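Local coordinates for flagellar brake protein YcgR (Escherichia coli K-12, PDB 5Y6G), which acts as a flagellar brake, slowing the motor and swimming when it binds cyclic di-GMP through the PilZ domain, the part present here, at residues R4-I9 with L36-M41; A76-I81 with L99-L104. One frame throughout, in Å; residues are numbered along the deposited sequence.

Contact 1. Residues R4-I9 with L36-M41; sequences RRYFRI and LSLGGM. With C2E (9,9'-[(2R,3R,3aS,5S,7aR,9R,10R,10aS,12S,14aR)-3,5,10,12-tetrahydroxy-5,12-dioxidooctahydro-2H,7H-difuro[3,2-d:3',2'-j][1,3,7,9,2,8]tetraoxadiphosphacyclododecine-2,9-diyl]bis(2-amino-1,9-dihydro-6H-purin-6-one)), chain C.
Ile9 pairs with Leu36 in a short antiparallel bridge: Ile9 N donates to Leu36 O (2.8 Å) and Leu36 N to Ile9 O (2.8 Å). Two residues on, a water takes over, giving a hydrogen to Phe7 O and accepting one from Leu38 N. The Leu38 side chain crosses Tyr6, CB lying 4.0 Å from the ring centroid over one face, a CH-pi contact. Arg4 and Arg8 are the ends of the PilZ RxxxR motif, and Asp35, Ser37 and Gly40 mark its D/NxSxxG. Arg4 grips the Hoogsteen edge of one guanine, NE to N71 at 3.0 Å and NH2 to O61 at 2.7 Å; NH2 also pairs with a phosphate oxygen of a second C2E. Arg8, extended from CG to NE, slides its guanidinium between Arg4 and the other guanine, whose N3 lies 3.6 Å above its face; NH2 gives phosphate O21 a nearly straight bond (2.9 Å, 170°) and also reaches O6 of the second C2E. Arg5 N donates to O11 of the same phosphate as O21. Ser37 OG accepts three weak bonds, from Gly39 N, Gly40 N and ligand N2. A leucine in place of Arg8 would probably leave O21 without this donor and the guanine without its cationic cover. Arginine donors gathered round phosphate and guanine tie this loop to the nucleotide.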
loop_
_atom_site.group_PDB
_atom_site.type_symbol
_atom_site.label_atom_id
_atom_site.label_comp_id
_atom_site.label_asym_id
_atom_site.label_seq_id
_atom_site.Cartn_x
_atom_site.Cartn_y
_atom_site.Cartn_z
ATOM N N ARG A 4 1.645 -7.795 -16.010
ATOM C CA ARG A 4 1.160 -6.585 -15.359
ATOM C C ARG A 4 0.938 -5.476 -16.378
ATOM O O ARG A 4 1.787 -5.226 -17.240
ATOM C CB ARG A 4 2.147 -6.118 -14.286
ATOM C CG ARG A 4 2.308 -7.095 -13.124
ATOM C CD ARG A 4 3.370 -6.618 -12.151
ATOM N NE ARG A 4 3.462 -7.468 -10.967
ATOM C CZ ARG A 4 4.339 -7.274 -9.989
ATOM N NH1 ARG A 4 5.192 -6.262 -10.064
ATOM N NH2 ARG A 4 4.367 -8.084 -8.940
ATOM N N ARG A 5 -0.212 -4.805 -16.265
ATOM C CA ARG A 5 -0.548 -3.720 -17.180
ATOM C C ARG A 5 0.218 -2.438 -16.870
ATOM O O ARG A 5 0.564 -1.694 -17.796
ATOM C CB ARG A 5 -2.056 -3.445 -17.140
ATOM C CG ARG A 5 -2.503 -2.266 -18.002
ATOM C CD ARG A 5 -3.982 -1.971 -17.793
ATOM N NE ARG A 5 -4.396 -0.706 -18.398
ATOM C CZ ARG A 5 -5.138 -0.606 -19.496
ATOM N NH1 ARG A 5 -5.561 -1.700 -20.113
ATOM N NH2 ARG A 5 -5.462 0.588 -19.973
ATOM N N TYR A 6 0.484 -2.154 -15.595
ATOM C CA TYR A 6 1.101 -0.899 -15.189
ATOM C C TYR A 6 2.400 -1.149 -14.437
ATOM O O TYR A 6 2.587 -2.194 -13.809
ATOM C CB TYR A 6 0.161 -0.074 -14.308
ATOM C CG TYR A 6 -1.062 0.435 -15.025
ATOM C CD1 TYR A 6 -0.991 1.548 -15.851
ATOM C CD2 TYR A 6 -2.290 -0.195 -14.876
ATOM C CE1 TYR A 6 -2.109 2.020 -16.511
ATOM C CE2 TYR A 6 -3.412 0.269 -15.531
ATOM C CZ TYR A 6 -3.316 1.376 -16.347
ATOM O OH TYR A 6 -4.431 1.842 -17.001
ATOM N N PHE A 7 3.298 -0.170 -14.511
ATOM C CA PHE A 7 4.523 -0.210 -13.726
ATOM C C PHE A 7 4.217 0.110 -12.268
ATOM O O PHE A 7 3.491 1.062 -11.968
ATOM C CB PHE A 7 5.547 0.783 -14.277
ATOM C CG PHE A 7 6.288 0.289 -15.490
ATOM C CD1 PHE A 7 7.676 0.260 -15.511
ATOM C CD2 PHE A 7 5.599 -0.149 -16.609
ATOM C CE1 PHE A 7 8.359 -0.193 -16.630
ATOM C CE2 PHE A 7 6.274 -0.601 -17.723
ATOM C CZ PHE A 7 7.655 -0.625 -17.735
ATOM N N ARG A 8 4.769 -0.690 -11.362
ATOM C CA ARG A 8 4.569 -0.509 -9.933
ATOM C C ARG A 8 5.814 0.108 -9.309
ATOM O O ARG A 8 6.914 -0.439 -9.438
ATOM C CB ARG A 8 4.245 -1.842 -9.258
ATOM C CG ARG A 8 3.044 -2.547 -9.849
ATOM C CD ARG A 8 2.718 -3.816 -9.091
ATOM N NE ARG A 8 1.596 -4.524 -9.697
ATOM C CZ ARG A 8 1.041 -5.618 -9.184
ATOM N NH1 ARG A 8 1.506 -6.130 -8.049
ATOM N NH2 ARG A 8 0.018 -6.201 -9.800
ATOM N N ILE A 9 5.635 1.237 -8.626
ATOM C CA ILE A 9 6.725 1.934 -7.951
ATOM C C ILE A 9 6.771 1.485 -6.499
ATOM O O ILE A 9 5.737 1.419 -5.822
ATOM C CB ILE A 9 6.562 3.463 -8.048
ATOM C CG1 ILE A 9 7.652 4.168 -7.239
ATOM C CG2 ILE A 9 5.187 3.884 -7.555
ATOM C CD1 ILE A 9 9.058 3.742 -7.604
ATOM N N LEU A 36 2.967 1.051 -5.323
ATOM C CA LEU A 36 1.805 1.746 -5.850
ATOM C C LEU A 36 1.857 1.766 -7.369
ATOM O O LEU A 36 2.932 1.798 -7.974
ATOM C CB LEU A 36 1.715 3.178 -5.311
ATOM C CG LEU A 36 0.518 4.019 -5.759
ATOM C CD1 LEU A 36 -0.782 3.491 -5.159
ATOM C CD2 LEU A 36 0.729 5.484 -5.397
ATOM N N SER A 37 0.674 1.741 -7.972
ATOM C CA SER A 37 0.534 1.871 -9.412
ATOM C C SER A 37 -0.825 2.493 -9.704
ATOM O O SER A 37 -1.620 2.754 -8.797
ATOM C CB SER A 37 0.690 0.516 -10.108
ATOM O OG SER A 37 -0.378 -0.352 -9.768
ATOM N N LEU A 38 -1.089 2.727 -10.991
ATOM C CA LEU A 38 -2.380 3.264 -11.403
ATOM C C LEU A 38 -3.506 2.252 -11.238
ATOM O O LEU A 38 -4.678 2.643 -11.253
ATOM C CB LEU A 38 -2.308 3.729 -12.859
ATOM C CG LEU A 38 -1.275 4.807 -13.186
ATOM C CD1 LEU A 38 -1.182 5.002 -14.689
ATOM C CD2 LEU A 38 -1.625 6.115 -12.495
ATOM N N GLY A 39 -3.183 0.970 -11.079
ATOM C CA GLY A 39 -4.194 -0.063 -10.968
ATOM C C GLY A 39 -4.499 -0.481 -9.541
ATOM O O GLY A 39 -5.595 -0.976 -9.263
ATOM N N GLY A 40 -3.551 -0.297 -8.632
ATOM C CA GLY A 40 -3.778 -0.682 -7.253
ATOM C C GLY A 40 -2.597 -0.346 -6.371
ATOM O O GLY A 40 -1.790 0.533 -6.685
ATOM N N MET A 41 -2.505 -1.064 -5.252
ATOM C CA MET A 41 -1.408 -0.851 -4.319
ATOM C C MET A 41 -1.197 -2.102 -3.479
ATOM O O MET A 41 -2.117 -2.901 -3.279
ATOM C CB MET A 41 -1.675 0.345 -3.402
ATOM C CG MET A 41 -2.877 0.132 -2.508
ATOM S SD MET A 41 -3.134 1.538 -1.421
ATOM C CE MET A 41 -4.568 0.982 -0.515
HETATM P P1 C2E C . -5.648 -9.297 -10.322
HETATM O O2P C2E C . -5.121 -10.203 -9.104
HETATM O O1P C2E C . -7.112 -9.463 -10.450
HETATM O "O5'" C2E C . -5.297 -7.751 -10.050
HETATM C "C5'" C2E C . -5.819 -6.701 -10.863
HETATM C "C4'" C2E C . -5.060 -5.394 -10.621
HETATM O "O4'" C2E C . -5.036 -5.073 -9.226
HETATM C "C3'" C2E C . -3.586 -5.511 -11.029
HETATM O "O3'" C2E C . -3.377 -5.296 -12.425
HETATM C "C2'" C2E C . -2.959 -4.377 -10.204
HETATM O "O2'" C2E C . -3.043 -3.140 -10.911
HETATM C "C1'" C2E C . -3.836 -4.345 -8.941
HETATM N N9 C2E C . -3.101 -4.969 -7.839
HETATM C C8 C2E C . -3.399 -6.146 -7.215
HETATM N N7 C2E C . -2.520 -6.384 -6.285
HETATM C C5 C2E C . -1.608 -5.380 -6.258
HETATM C C6 C2E C . -0.458 -5.107 -5.477
HETATM O O6 C2E C . -0.098 -5.870 -4.594
HETATM N N1 C2E C . 0.235 -3.977 -5.734
HETATM C C2 C2E C . -0.172 -3.128 -6.719
HETATM N N2 C2E C . 0.556 -1.990 -6.954
HETATM N N3 C2E C . -1.236 -3.367 -7.451
HETATM C C4 C2E C . -1.972 -4.468 -7.254
HETATM P P11 C2E C . -2.043 -5.801 -13.174
HETATM O O21 C2E C . -0.745 -5.231 -12.405
HETATM O O11 C2E C . -2.039 -5.311 -14.570
HETATM O O5A C2E C . -2.025 -7.411 -13.166
HETATM C C5A C2E C . -3.044 -8.173 -13.816
HETATM C C4A C2E C . -3.078 -9.620 -13.316
HETATM O O4A C2E C . -1.779 -10.214 -13.397
HETATM C C3A C2E C . -3.489 -9.696 -11.841
HETATM O O3A C2E C . -4.908 -9.763 -11.676
HETATM C C2A C2E C . -2.843 -11.022 -11.413
HETATM O O2A C2E C . -3.736 -12.105 -11.686
HETATM C C1A C2E C . -1.583 -11.099 -12.289
HETATM N N91 C2E C . -0.417 -10.675 -11.506
HETATM C C81 C2E C . 0.301 -9.527 -11.681
HETATM N N71 C2E C . 1.265 -9.471 -10.809
HETATM C C51 C2E C . 1.226 -10.572 -10.019
HETATM C C61 C2E C . 2.008 -11.038 -8.932
HETATM O O61 C2E C . 2.958 -10.395 -8.513
HETATM N N11 C2E C . 1.671 -12.218 -8.366
HETATM C C21 C2E C . 0.608 -12.929 -8.839
HETATM N N21 C2E C . 0.295 -14.122 -8.242
HETATM N N31 C2E C . -0.121 -12.509 -9.844
HETATM C C41 C2E C . 0.149 -11.352 -10.458
HETATM O O HOH W 1 1.364 2.609 -12.707
#

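Contact 2. Residues A76-I81 with L99-L104; sequences AQLISI and LSFRFL. With C2E (9,9'-[(2R,3R,3aS,5S,7aR,9R,10R,10aS,12S,14aR)-3,5,10,12-tetrahydroxy-5,12-dioxidooctahydro-2H,7H-difuro[3,2-d:3',2'-j][1,3,7,9,2,8]tetraoxadiphosphacyclododecine-2,9-diyl]bis(2-amino-1,9-dihydro-6H-purin-6-one)), chain C.
This is a strand-to-strand contact in the antiparallel sheet of the PilZ domain: 76-81 and 99-104 are the two arms of a hairpin, running 150° apart beside the bound cyclic di-GMP. Gln77 and Arg102 form a hydrogen-bonded pair, Gln77 N to Arg102 O at 2.7 Å and Arg102 N to Gln77 O at 2.9 Å, flanked by the non-hydrogen-bonded pairs Ala76-Phe103 and Leu78-Phe101. The register then slips by one residue. Ile79 and Ser80 both face Ser100, a classic beta bulge: Ser100 O accepts a firm bond from Ile79 N (2.7 Å) and a weak one from Ser80 N (3.3 Å), while Ser100 N returns to Ser80 O (2.9 Å). On the face bearing Ala76, Leu78, Leu99, Phe101 and Phe103, packing is apolar. Leu78 CD1 sits 4.2 Å from the centroid of the Phe101 ring, 17° off its normal, a CH-pi contact, and Ala76 CB touches both phenylalanine rings. Met41 of strand 40-45 and Ile62 of strand 58-65 also pack on this side. The other face looks to the ligand. Ser100 OG donates to guanine O6 (2.9 Å) and accepts from a water that also donates to Ser80 O. Ile79 CG1 rests 3.7 Å from Arg102 CB, and its CG2 meets phosphate oxygen O2P. Arg102 runs its CB and CG along the sugar oxygen O4', then bends at chi3 (66°), which brings the guanidinium over Leu104 CD2 and its edge to the Gln77 amide. NE2 and NH2 there are two donors and make no bond; Gln77 OE1 turns instead to Arg58.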
loop_
_atom_site.group_PDB
_atom_site.type_symbol
_atom_site.label_atom_id
_atom_site.label_comp_id
_atom_site.label_asym_id
_atom_site.label_seq_id
_atom_site.Cartn_x
_atom_site.Cartn_y
_atom_site.Cartn_z
ATOM N N ALA A 76 -10.966 0.618 -2.997
ATOM C CA ALA A 76 -10.148 -0.505 -3.432
ATOM C C ALA A 76 -10.802 -1.807 -3.001
ATOM O O ALA A 76 -11.595 -1.845 -2.058
ATOM C CB ALA A 76 -8.723 -0.411 -2.873
ATOM N N GLN A 77 -10.454 -2.875 -3.712
ATOM C CA GLN A 77 -10.859 -4.230 -3.368
ATOM C C GLN A 77 -9.628 -5.022 -2.961
ATOM O O GLN A 77 -8.631 -5.047 -3.690
ATOM C CB GLN A 77 -11.562 -4.918 -4.543
ATOM C CG GLN A 77 -11.864 -6.393 -4.295
ATOM C CD GLN A 77 -12.738 -7.003 -5.377
ATOM O OE1 GLN A 77 -13.937 -7.190 -5.183
ATOM N NE2 GLN A 77 -12.139 -7.321 -6.519
ATOM N N LEU A 78 -9.698 -5.662 -1.799
ATOM C CA LEU A 78 -8.626 -6.544 -1.355
ATOM C C LEU A 78 -8.618 -7.797 -2.223
ATOM O O LEU A 78 -9.533 -8.622 -2.145
ATOM C CB LEU A 78 -8.809 -6.895 0.116
ATOM C CG LEU A 78 -7.769 -7.868 0.670
ATOM C CD1 LEU A 78 -6.368 -7.324 0.451
ATOM C CD2 LEU A 78 -8.024 -8.128 2.145
ATOM N N ILE A 79 -7.585 -7.942 -3.051
ATOM C CA ILE A 79 -7.522 -9.051 -3.997
ATOM C C ILE A 79 -6.815 -10.276 -3.421
ATOM O O ILE A 79 -7.212 -11.409 -3.714
ATOM C CB ILE A 79 -6.840 -8.598 -5.301
ATOM C CG1 ILE A 79 -7.685 -7.537 -6.004
ATOM C CG2 ILE A 79 -6.607 -9.782 -6.221
ATOM C CD1 ILE A 79 -9.087 -8.001 -6.327
ATOM N N SER A 80 -5.775 -10.089 -2.612
ATOM C CA SER A 80 -5.002 -11.230 -2.142
ATOM C C SER A 80 -4.280 -10.881 -0.849
ATOM O O SER A 80 -3.782 -9.764 -0.687
ATOM C CB SER A 80 -3.990 -11.681 -3.201
ATOM O OG SER A 80 -3.385 -12.906 -2.835
ATOM N N ILE A 81 -4.233 -11.847 0.066
ATOM C CA ILE A 81 -3.421 -11.769 1.275
ATOM C C ILE A 81 -2.305 -12.796 1.142
ATOM O O ILE A 81 -2.569 -14.001 1.054
ATOM C CB ILE A 81 -4.249 -12.024 2.543
ATOM C CG1 ILE A 81 -5.423 -11.047 2.631
ATOM C CG2 ILE A 81 -3.371 -11.913 3.785
ATOM C CD1 ILE A 81 -6.323 -11.289 3.823
ATOM N N LEU A 99 -0.747 -7.348 1.673
ATOM C CA LEU A 99 -2.045 -7.069 1.081
ATOM C C LEU A 99 -1.868 -6.594 -0.354
ATOM O O LEU A 99 -0.954 -5.822 -0.660
ATOM C CB LEU A 99 -2.804 -6.019 1.897
ATOM C CG LEU A 99 -2.960 -6.285 3.399
ATOM C CD1 LEU A 99 -3.765 -5.177 4.065
ATOM C CD2 LEU A 99 -3.598 -7.644 3.671
ATOM N N SER A 100 -2.741 -7.072 -1.232
ATOM C CA SER A 100 -2.751 -6.668 -2.631
ATOM C C SER A 100 -4.124 -6.103 -2.959
ATOM O O SER A 100 -5.120 -6.832 -2.932
ATOM C CB SER A 100 -2.406 -7.846 -3.544
ATOM O OG SER A 100 -1.081 -8.287 -3.300
ATOM N N PHE A 101 -4.175 -4.809 -3.264
ATOM C CA PHE A 101 -5.417 -4.110 -3.549
ATOM C C PHE A 101 -5.538 -3.792 -5.033
ATOM O O PHE A 101 -4.540 -3.578 -5.727
ATOM C CB PHE A 101 -5.516 -2.801 -2.764
ATOM C CG PHE A 101 -5.675 -2.988 -1.294
ATOM C CD1 PHE A 101 -6.936 -3.168 -0.744
ATOM C CD2 PHE A 101 -4.565 -2.974 -0.461
ATOM C CE1 PHE A 101 -7.092 -3.337 0.613
ATOM C CE2 PHE A 101 -4.704 -3.142 0.900
ATOM C CZ PHE A 101 -5.974 -3.324 1.442
ATOM N N ARG A 102 -6.781 -3.750 -5.503
ATOM C CA ARG A 102 -7.128 -3.188 -6.799
ATOM C C ARG A 102 -8.008 -1.966 -6.572
ATOM O O ARG A 102 -9.034 -2.055 -5.888
ATOM C CB ARG A 102 -7.850 -4.212 -7.683
ATOM C CG ARG A 102 -8.371 -3.634 -8.992
ATOM C CD ARG A 102 -9.121 -4.662 -9.853
ATOM N NE ARG A 102 -10.365 -5.138 -9.244
ATOM C CZ ARG A 102 -11.581 -4.689 -9.550
ATOM N NH1 ARG A 102 -11.735 -3.739 -10.464
ATOM N NH2 ARG A 102 -12.649 -5.192 -8.944
ATOM N N PHE A 103 -7.600 -0.831 -7.132
ATOM C CA PHE A 103 -8.370 0.396 -6.992
ATOM C C PHE A 103 -9.711 0.282 -7.703
ATOM O O PHE A 103 -9.808 -0.284 -8.795
ATOM C CB PHE A 103 -7.577 1.578 -7.545
ATOM C CG PHE A 103 -6.449 2.005 -6.660
ATOM C CD1 PHE A 103 -6.618 2.031 -5.286
ATOM C CD2 PHE A 103 -5.222 2.367 -7.190
ATOM C CE1 PHE A 103 -5.591 2.418 -4.454
ATOM C CE2 PHE A 103 -4.186 2.756 -6.362
ATOM C CZ PHE A 103 -4.373 2.781 -4.990
ATOM N N LEU A 104 -10.749 0.823 -7.073
ATOM C CA LEU A 104 -12.096 0.848 -7.618
ATOM C C LEU A 104 -12.516 2.283 -7.915
ATOM O O LEU A 104 -12.013 3.239 -7.320
ATOM C CB LEU A 104 -13.094 0.208 -6.645
ATOM C CG LEU A 104 -12.841 -1.234 -6.202
ATOM C CD1 LEU A 104 -13.816 -1.637 -5.105
ATOM C CD2 LEU A 104 -12.945 -2.186 -7.384
HETATM P P1 C2E C . -5.648 -9.297 -10.322
HETATM O O2P C2E C . -5.121 -10.203 -9.104
HETATM O O1P C2E C . -7.112 -9.463 -10.450
HETATM O "O5'" C2E C . -5.297 -7.751 -10.050
HETATM C "C5'" C2E C . -5.819 -6.701 -10.863
HETATM C "C4'" C2E C . -5.060 -5.394 -10.621
HETATM O "O4'" C2E C . -5.036 -5.073 -9.226
HETATM C "C3'" C2E C . -3.586 -5.511 -11.029
HETATM O "O3'" C2E C . -3.377 -5.296 -12.425
HETATM C "C2'" C2E C . -2.959 -4.377 -10.204
HETATM O "O2'" C2E C . -3.043 -3.140 -10.911
HETATM C "C1'" C2E C . -3.836 -4.345 -8.941
HETATM N N9 C2E C . -3.101 -4.969 -7.839
HETATM C C8 C2E C . -3.399 -6.146 -7.215
HETATM N N7 C2E C . -2.520 -6.384 -6.285
HETATM C C5 C2E C . -1.608 -5.380 -6.258
HETATM C C6 C2E C . -0.458 -5.107 -5.477
HETATM O O6 C2E C . -0.098 -5.870 -4.594
HETATM N N1 C2E C . 0.235 -3.977 -5.734
HETATM C C2 C2E C . -0.172 -3.128 -6.719
HETATM N N2 C2E C . 0.556 -1.990 -6.954
HETATM N N3 C2E C . -1.236 -3.367 -7.451
HETATM C C4 C2E C . -1.972 -4.468 -7.254
HETATM P P11 C2E C . -2.043 -5.801 -13.174
HETATM O O21 C2E C . -0.745 -5.231 -12.405
HETATM O O11 C2E C . -2.039 -5.311 -14.570
HETATM O O5A C2E C . -2.025 -7.411 -13.166
HETATM C C5A C2E C . -3.044 -8.173 -13.816
HETATM C C4A C2E C . -3.078 -9.620 -13.316
HETATM O O4A C2E C . -1.779 -10.214 -13.397
HETATM C C3A C2E C . -3.489 -9.696 -11.841
HETATM O O3A C2E C . -4.908 -9.763 -11.676
HETATM C C2A C2E C . -2.843 -11.022 -11.413
HETATM O O2A C2E C . -3.736 -12.105 -11.686
HETATM C C1A C2E C . -1.583 -11.099 -12.289
HETATM N N91 C2E C . -0.417 -10.675 -11.506
HETATM C C81 C2E C . 0.301 -9.527 -11.681
HETATM N N71 C2E C . 1.265 -9.471 -10.809
HETATM C C51 C2E C . 1.226 -10.572 -10.019
HETATM C C61 C2E C . 2.008 -11.038 -8.932
HETATM O O61 C2E C . 2.958 -10.395 -8.513
HETATM N N11 C2E C . 1.671 -12.218 -8.366
HETATM C C21 C2E C . 0.608 -12.929 -8.839
HETATM N N21 C2E C . 0.295 -14.122 -8.242
HETATM N N31 C2E C . -0.121 -12.509 -9.844
HETATM C C41 C2E C . 0.149 -11.352 -10.458
HETATM O O HOH W 2 -0.883 -10.006 -1.310
#

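Strand 40-45, where contact 1 ends, lies next to strand 93-104, which carries one arm of contact 2, and their backbones join: Met41 O is 2.8 Å from Phe101 N and Gly39 O is 2.9 Å from Phe103 N, both probable hydrogen bonds. The centres of the two contacts are about 12 Å apart, and cyclic di-GMP bridges them: one guanine lies between the two, touched by Arg8 and Ser37 of contact 1 and by Ser100 of contact 2. A second C2E touches Arg8 and Ser100 as well, consistent with a dimer of the nucleotide held between the arginine-rich loop and the sheet.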